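PDB 6XP8: TfuA domain-containing protein from Methanosarcina acetivorans, which takes part in thioamidation of the peptide backbone, probably as a partner of a YcaO enzyme. Local coordinates for residues 55-58 and 59-63. Sequence-based numbering, arbitrary orientation.
Sequences AAVG and HREIL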
loop_
_atom_site.group_PDB
_atom_site.type_symbol
_atom_site.label_atom_id
_atom_site.label_comp_id
_atom_site.label_asym_id
_atom_site.label_seq_id
_atom_site.Cartn_x
_atom_site.Cartn_y
_atom_site.Cartn_z
ATOM N N ALA A 55 -4.894 -15.299 -8.155
ATOM C CA ALA A 55 -3.871 -14.520 -8.832
ATOM C C ALA A 55 -2.811 -13.908 -7.908
ATOM O O ALA A 55 -1.871 -13.294 -8.394
ATOM C CB ALA A 55 -4.537 -13.437 -9.677
ATOM N N ALA A 56 -2.949 -14.073 -6.591
ATOM C CA ALA A 56 -2.011 -13.453 -5.642
ATOM C C ALA A 56 -0.643 -14.125 -5.660
ATOM O O ALA A 56 -0.551 -15.348 -5.812
ATOM C CB ALA A 56 -2.589 -13.448 -4.232
ATOM N N VAL A 57 0.410 -13.318 -5.499
ATOM C CA VAL A 57 1.782 -13.837 -5.396
ATOM C C VAL A 57 1.883 -14.793 -4.197
ATOM O O VAL A 57 1.429 -14.466 -3.104
ATOM C CB VAL A 57 2.843 -12.691 -5.350
ATOM C CG1 VAL A 57 2.691 -11.793 -4.123
ATOM C CG2 VAL A 57 4.259 -13.247 -5.460
ATOM N N GLY A 58 2.445 -15.979 -4.423
ATOM C CA GLY A 58 2.470 -17.022 -3.394
ATOM C C GLY A 58 3.755 -17.030 -2.589
ATOM O O GLY A 58 4.794 -16.562 -3.072
ATOM N N HIS A 59 3.674 -17.555 -1.361
ATOM C CA HIS A 59 4.857 -17.734 -0.503
ATOM C C HIS A 59 5.936 -18.563 -1.196
ATOM O O HIS A 59 7.117 -18.220 -1.129
ATOM C CB HIS A 59 4.501 -18.381 0.846
ATOM C CG HIS A 59 3.652 -17.526 1.739
ATOM N ND1 HIS A 59 3.174 -17.976 2.951
ATOM C CD2 HIS A 59 3.189 -16.258 1.600
ATOM C CE1 HIS A 59 2.458 -17.024 3.521
ATOM N NE2 HIS A 59 2.449 -15.973 2.722
ATOM N N ARG A 60 5.517 -19.647 -1.858
ATOM C CA ARG A 60 6.414 -20.529 -2.620
ATOM C C ARG A 60 7.285 -19.764 -3.633
ATOM O O ARG A 60 8.488 -20.024 -3.748
ATOM C CB ARG A 60 5.596 -21.669 -3.273
ATOM C CG ARG A 60 6.165 -22.313 -4.537
ATOM C CD ARG A 60 7.203 -23.394 -4.255
ATOM N NE ARG A 60 8.073 -23.610 -5.417
ATOM C CZ ARG A 60 9.305 -24.120 -5.381
ATOM N NH1 ARG A 60 9.868 -24.492 -4.234
ATOM N NH2 ARG A 60 9.984 -24.257 -6.511
ATOM N N GLU A 61 6.670 -18.812 -4.335
ATOM C CA GLU A 61 7.350 -17.987 -5.337
ATOM C C GLU A 61 8.420 -17.084 -4.729
ATOM O O GLU A 61 9.515 -16.958 -5.283
ATOM C CB GLU A 61 6.347 -17.102 -6.061
ATOM C CG GLU A 61 5.222 -17.838 -6.758
ATOM C CD GLU A 61 4.292 -16.868 -7.434
ATOM O OE1 GLU A 61 4.789 -16.031 -8.213
ATOM O OE2 GLU A 61 3.078 -16.942 -7.182
ATOM N N ILE A 62 8.077 -16.451 -3.607
ATOM C CA ILE A 62 8.992 -15.554 -2.899
ATOM C C ILE A 62 10.158 -16.375 -2.335
ATOM O O ILE A 62 11.321 -16.005 -2.526
ATOM C CB ILE A 62 8.259 -14.704 -1.824
ATOM C CG1 ILE A 62 7.350 -13.673 -2.517
ATOM C CG2 ILE A 62 9.248 -14.002 -0.890
ATOM C CD1 ILE A 62 6.164 -13.207 -1.695
ATOM N N LEU A 63 9.838 -17.499 -1.692
ATOM C CA LEU A 63 10.857 -18.409 -1.155
ATOM C C LEU A 63 11.813 -18.953 -2.216
ATOM O O LEU A 63 13.013 -19.083 -1.946
ATOM C CB LEU A 63 10.218 -19.553 -0.357
ATOM C CG LEU A 63 9.521 -19.184 0.960
ATOM C CD1 LEU A 63 8.730 -20.369 1.500
ATOM C CD2 LEU A 63 10.498 -18.665 2.006
#
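E61 turns its carboxylate back over the start of helix 59-67 to take the backbone N-H of G58. The bond from G58 N to E61 OE2 is 3.0 Å long and fairly straight. It reaches the oxygen from above the carboxylate plane, 62° out of it. With CG anti to the carbonyl carbon (chi1 -58°) and the chain extended beyond it, the carboxylate reaches back to the cap. Its other oxygen, OE1, accepts the backbone N-H of F31, so both oxygens of the buried acid are engaged. G58 is the N-cap and E61 the third helical residue: this is the glutamate half of a capping box, whose other half a glycine, lacking a side-chain acceptor, cannot supply. The carbonyl O of G58 begins the helical bonding with two weak bonds, from E61 N at 3.2 Å and I62 N at 3.3 Å. Just before the cap, V57 adds a hydrophobic staple, its CG2 meeting I62 CD1 at 4.2 Å; the same methyl lies 4.0 Å from E61 OE1. Branched apolar residues suit both ends of the staple, which packs against L33 of helix 33-38. Helix 59-67 is the crossover of a beta-alpha-beta unit joining parallel strands 43-46 and 71-74.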